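Local coordinates for triphenylmethane reductase (PDB 2JL1), which probably uses NADPH to reduce triphenylmethane dyes, as an NADP-binding member of the NmrA-like family, at residues A160-S172 with A249-K262. Sequence-based numbering, arbitrary orientation.
Sequences AIVTNAGSGIVNS and AAIYDAISKGEASK. With GOL (glycerol), chain F.
A249 O, a helix carbonyl, takes two donors: D253 N within the helix and, from the facing loop, the side-chain amide of N164, whose ND2 lies 3.0 Å from A249 O with the acceptor close to the amide plane. A torsion that sets CG of N164 between its own backbone N and carbonyl carbon (chi1 52°) brings the amide to this turn of the helix. There it stands almost perpendicular to the Y252 ring, with OD1 near the ring's edge. A water joins N164 ND2 to D253 OD2, and K257 NZ forms a salt bridge with D253 OD1.

T163 lies over one face of the Y252 ring, its CB 3.8 Å from the centroid and almost on the ring normal, while F206 meets the same tyrosine edge-to-face. OG1 of T163 accepts from A165 N in an ST turn and is also bonded to H223. At the last turn of the helix, G168 CA approaches I255 O at 3.4 Å in a CA-H...O contact, and V170 CG2 packs against I255 CG2. A water donates to both I169 O and I255 O and accepts from A260 N.

At the far end N171 ND2 gives a nearly straight bond to K262 O (2.8 Å), in the planes of both amide and carbonyl. Its second N-H meets O2 of a glycerol, probably from the crystallisation liquor, whose O1 donates to N171 OD1. The helix finishes in a Schellman motif with G258 as C-prime residue, and residues 164-171 run along its last turns and the turn that follows, the N171 side chain coming beside A141 of the Rossmann-fold NADP site, about 9 Å from the bound cofactor.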
loop_
_atom_site.group_PDB
_atom_site.type_symbol
_atom_site.label_atom_id
_atom_site.label_comp_id
_atom_site.label_asym_id
_atom_site.label_seq_id
_atom_site.Cartn_x
_atom_site.Cartn_y
_atom_site.Cartn_z
ATOM N N ALA A 160 -36.700 -19.984 -2.709
ATOM C CA ALA A 160 -35.275 -20.322 -2.621
ATOM C C ALA A 160 -34.350 -19.112 -2.635
ATOM O O ALA A 160 -34.538 -18.187 -3.418
ATOM C CB ALA A 160 -34.866 -21.253 -3.739
ATOM N N ILE A 161 -33.345 -19.151 -1.770
ATOM C CA ILE A 161 -32.175 -18.283 -1.878
ATOM C C ILE A 161 -31.095 -19.151 -2.516
ATOM O O ILE A 161 -30.741 -20.186 -1.955
ATOM C CB ILE A 161 -31.672 -17.811 -0.493
ATOM C CG1 ILE A 161 -32.728 -16.948 0.204
ATOM C CG2 ILE A 161 -30.372 -17.036 -0.630
ATOM C CD1 ILE A 161 -32.375 -16.595 1.683
ATOM N N VAL A 162 -30.600 -18.740 -3.689
ATOM C CA VAL A 162 -29.612 -19.512 -4.452
ATOM C C VAL A 162 -28.236 -18.832 -4.344
ATOM O O VAL A 162 -28.081 -17.648 -4.703
ATOM C CB VAL A 162 -30.060 -19.671 -5.955
ATOM C CG1 VAL A 162 -29.055 -20.494 -6.763
ATOM C CG2 VAL A 162 -31.414 -20.332 -6.045
ATOM N N THR A 163 -27.260 -19.539 -3.774
ATOM C CA THR A 163 -25.898 -19.006 -3.635
ATOM C C THR A 163 -24.893 -20.104 -3.850
ATOM O O THR A 163 -25.214 -21.265 -3.705
ATOM C CB THR A 163 -25.597 -18.519 -2.183
ATOM O OG1 THR A 163 -25.284 -19.649 -1.361
ATOM C CG2 THR A 163 -26.762 -17.781 -1.583
ATOM N N ASN A 164 -23.648 -19.731 -4.124
ATOM C CA ASN A 164 -22.555 -20.699 -4.044
ATOM C C ASN A 164 -21.692 -20.513 -2.788
ATOM O O ASN A 164 -20.503 -20.824 -2.815
ATOM C CB ASN A 164 -21.687 -20.659 -5.316
ATOM C CG ASN A 164 -21.206 -19.259 -5.655
ATOM O OD1 ASN A 164 -21.996 -18.321 -5.696
ATOM N ND2 ASN A 164 -19.906 -19.111 -5.910
ATOM N N ALA A 165 -22.308 -20.077 -1.683
ATOM C CA ALA A 165 -21.594 -19.805 -0.422
ATOM C C ALA A 165 -21.463 -21.003 0.507
ATOM O O ALA A 165 -20.756 -20.934 1.509
ATOM C CB ALA A 165 -22.270 -18.658 0.336
ATOM N N GLY A 166 -22.134 -22.101 0.187
ATOM C CA GLY A 166 -22.222 -23.240 1.091
ATOM C C GLY A 166 -22.671 -22.837 2.488
ATOM O O GLY A 166 -23.651 -22.083 2.660
ATOM N N SER A 167 -21.933 -23.328 3.484
ATOM C CA SER A 167 -22.196 -23.039 4.865
ATOM C C SER A 167 -21.180 -22.023 5.365
ATOM O O SER A 167 -20.912 -21.951 6.548
ATOM C CB SER A 167 -22.133 -24.336 5.695
ATOM O OG SER A 167 -20.810 -24.849 5.734
ATOM N N GLY A 168 -20.636 -21.225 4.441
ATOM C CA GLY A 168 -19.730 -20.156 4.762
ATOM C C GLY A 168 -20.351 -19.186 5.761
ATOM O O GLY A 168 -21.546 -18.872 5.708
ATOM N N ILE A 169 -19.531 -18.778 6.720
ATOM C CA ILE A 169 -19.961 -17.923 7.808
ATOM C C ILE A 169 -19.863 -16.439 7.407
ATOM O O ILE A 169 -18.897 -16.034 6.753
ATOM C CB ILE A 169 -19.122 -18.236 9.068
ATOM C CG1 ILE A 169 -19.435 -19.671 9.562
ATOM C CG2 ILE A 169 -19.379 -17.216 10.169
ATOM C CD1 ILE A 169 -18.413 -20.182 10.604
ATOM N N VAL A 170 -20.852 -15.633 7.804
ATOM C CA VAL A 170 -20.908 -14.235 7.390
ATOM C C VAL A 170 -20.928 -13.292 8.601
ATOM O O VAL A 170 -21.857 -13.309 9.402
ATOM C CB VAL A 170 -22.131 -13.943 6.458
ATOM C CG1 VAL A 170 -22.048 -12.518 5.867
ATOM C CG2 VAL A 170 -22.215 -14.963 5.293
ATOM N N ASN A 171 -19.934 -12.417 8.671
ATOM C CA ASN A 171 -19.758 -11.478 9.795
ATOM C C ASN A 171 -20.205 -10.057 9.403
ATOM O O ASN A 171 -19.787 -9.053 10.020
ATOM C CB ASN A 171 -18.283 -11.493 10.215
ATOM C CG ASN A 171 -17.376 -10.949 9.119
ATOM O OD1 ASN A 171 -17.863 -10.538 8.038
ATOM N ND2 ASN A 171 -16.072 -10.936 9.375
ATOM N N SER A 172 -21.072 -9.979 8.387
ATOM C CA SER A 172 -21.542 -8.697 7.845
ATOM C C SER A 172 -22.220 -7.789 8.870
ATOM O O SER A 172 -22.758 -8.249 9.873
ATOM C CB SER A 172 -22.480 -8.918 6.652
ATOM O OG SER A 172 -23.731 -9.470 7.075
ATOM N N ALA A 249 -21.067 -13.932 -7.534
ATOM C CA ALA A 249 -20.598 -15.316 -7.404
ATOM C C ALA A 249 -19.220 -15.356 -6.748
ATOM O O ALA A 249 -18.921 -16.300 -6.013
ATOM C CB ALA A 249 -20.560 -16.010 -8.739
ATOM N N ALA A 250 -18.375 -14.351 -7.007
ATOM C CA ALA A 250 -17.021 -14.385 -6.461
ATOM C C ALA A 250 -17.053 -14.105 -4.961
ATOM O O ALA A 250 -16.252 -14.655 -4.200
ATOM C CB ALA A 250 -16.102 -13.397 -7.181
ATOM N N ILE A 251 -17.983 -13.251 -4.545
ATOM C CA ILE A 251 -18.129 -12.904 -3.126
ATOM C C ILE A 251 -18.680 -14.127 -2.369
ATOM O O ILE A 251 -18.224 -14.432 -1.267
ATOM C CB ILE A 251 -19.022 -11.638 -2.947
ATOM C CG1 ILE A 251 -18.216 -10.375 -3.325
ATOM C CG2 ILE A 251 -19.519 -11.498 -1.512
ATOM C CD1 ILE A 251 -19.101 -9.070 -3.467
ATOM N N TYR A 252 -19.639 -14.837 -2.972
ATOM C CA TYR A 252 -20.161 -16.058 -2.353
ATOM C C TYR A 252 -19.055 -17.112 -2.251
ATOM O O TYR A 252 -18.950 -17.810 -1.267
ATOM C CB TYR A 252 -21.307 -16.630 -3.177
ATOM C CG TYR A 252 -22.632 -15.897 -3.080
ATOM C CD1 TYR A 252 -23.045 -15.275 -1.899
ATOM C CD2 TYR A 252 -23.509 -15.904 -4.160
ATOM C CE1 TYR A 252 -24.286 -14.635 -1.815
ATOM C CE2 TYR A 252 -24.756 -15.273 -4.095
ATOM C CZ TYR A 252 -25.131 -14.641 -2.921
ATOM O OH TYR A 252 -26.361 -14.051 -2.862
ATOM N N ASP A 253 -18.213 -17.199 -3.269
ATOM C CA ASP A 253 -17.136 -18.200 -3.270
ATOM C C ASP A 253 -16.124 -17.888 -2.156
ATOM O O ASP A 253 -15.665 -18.790 -1.462
ATOM C CB ASP A 253 -16.460 -18.263 -4.662
ATOM C CG ASP A 253 -15.376 -19.324 -4.735
ATOM O OD1 ASP A 253 -14.191 -18.960 -4.753
ATOM O OD2 ASP A 253 -15.704 -20.520 -4.748
ATOM N N ALA A 254 -15.802 -16.615 -1.965
ATOM C CA ALA A 254 -14.866 -16.219 -0.914
ATOM C C ALA A 254 -15.492 -16.585 0.436
ATOM O O ALA A 254 -14.832 -17.135 1.305
ATOM C CB ALA A 254 -14.562 -14.687 -1.000
ATOM N N ILE A 255 -16.784 -16.295 0.576
ATOM C CA ILE A 255 -17.528 -16.655 1.782
ATOM C C ILE A 255 -17.464 -18.172 2.030
ATOM O O ILE A 255 -17.160 -18.585 3.163
ATOM C CB ILE A 255 -18.989 -16.099 1.766
ATOM C CG1 ILE A 255 -18.987 -14.571 1.934
ATOM C CG2 ILE A 255 -19.858 -16.751 2.894
ATOM C CD1 ILE A 255 -20.362 -13.949 1.591
ATOM N N SER A 256 -17.680 -18.997 0.981
ATOM C CA SER A 256 -17.580 -20.453 1.143
ATOM C C SER A 256 -16.194 -20.889 1.624
ATOM O O SER A 256 -16.054 -22.002 2.104
ATOM C CB SER A 256 -17.880 -21.198 -0.149
ATOM O OG SER A 256 -16.788 -21.113 -1.042
ATOM N N LYS A 257 -15.189 -20.015 1.473
ATOM C CA LYS A 257 -13.798 -20.314 1.870
ATOM C C LYS A 257 -13.370 -19.589 3.157
ATOM O O LYS A 257 -12.164 -19.533 3.479
ATOM C CB LYS A 257 -12.836 -19.955 0.716
ATOM C CG LYS A 257 -12.955 -20.933 -0.465
ATOM C CD LYS A 257 -12.353 -20.392 -1.758
ATOM C CE LYS A 257 -12.494 -21.401 -2.895
ATOM N NZ LYS A 257 -12.089 -20.724 -4.178
ATOM N N GLY A 258 -14.342 -19.042 3.894
ATOM C CA GLY A 258 -14.070 -18.455 5.195
ATOM C C GLY A 258 -13.709 -16.970 5.214
ATOM O O GLY A 258 -13.289 -16.456 6.248
ATOM N N GLU A 259 -13.893 -16.294 4.079
ATOM C CA GLU A 259 -13.547 -14.873 3.933
ATOM C C GLU A 259 -14.194 -13.978 4.993
ATOM O O GLU A 259 -13.584 -13.012 5.440
ATOM C CB GLU A 259 -13.937 -14.388 2.517
ATOM C CG GLU A 259 -13.867 -12.862 2.272
ATOM C CD GLU A 259 -12.449 -12.359 2.126
ATOM O OE1 GLU A 259 -11.505 -13.178 1.968
ATOM O OE2 GLU A 259 -12.283 -11.133 2.203
ATOM N N ALA A 260 -15.432 -14.271 5.374
ATOM C CA ALA A 260 -16.147 -13.384 6.289
ATOM C C ALA A 260 -16.429 -14.062 7.640
ATOM O O ALA A 260 -17.343 -13.695 8.361
ATOM C CB ALA A 260 -17.428 -12.864 5.610
ATOM N N SER A 261 -15.573 -15.002 8.006
ATOM C CA SER A 261 -15.843 -15.913 9.113
ATOM C C SER A 261 -15.173 -15.487 10.421
ATOM O O SER A 261 -15.404 -16.103 11.455
ATOM C CB SER A 261 -15.345 -17.308 8.751
ATOM O OG SER A 261 -13.932 -17.331 8.622
ATOM N N LYS A 262 -14.314 -14.477 10.384
ATOM C CA LYS A 262 -13.659 -13.993 11.615
ATOM C C LYS A 262 -14.429 -12.877 12.325
ATOM O O LYS A 262 -15.036 -12.058 11.679
ATOM C CB LYS A 262 -12.240 -13.518 11.321
ATOM C CG LYS A 262 -11.268 -14.642 11.075
ATOM C CD LYS A 262 -10.036 -14.173 10.340
ATOM C CE LYS A 262 -9.051 -13.431 11.221
ATOM N NZ LYS A 262 -7.809 -13.142 10.431
HETATM C C1 GOL F . -15.494 -9.738 5.620
HETATM O O1 GOL F . -16.625 -9.053 6.146
HETATM C C2 GOL F . -14.201 -9.392 6.389
HETATM O O2 GOL F . -13.973 -10.297 7.425
HETATM C C3 GOL F . -12.996 -9.490 5.448
HETATM O O3 GOL F . -11.918 -10.266 5.935
HETATM O O HOH W 1 -28.411 -14.896 -5.008
HETATM O O HOH W 2 -17.985 -21.334 -5.178
HETATM O O HOH W 3 -16.853 -16.807 5.185
#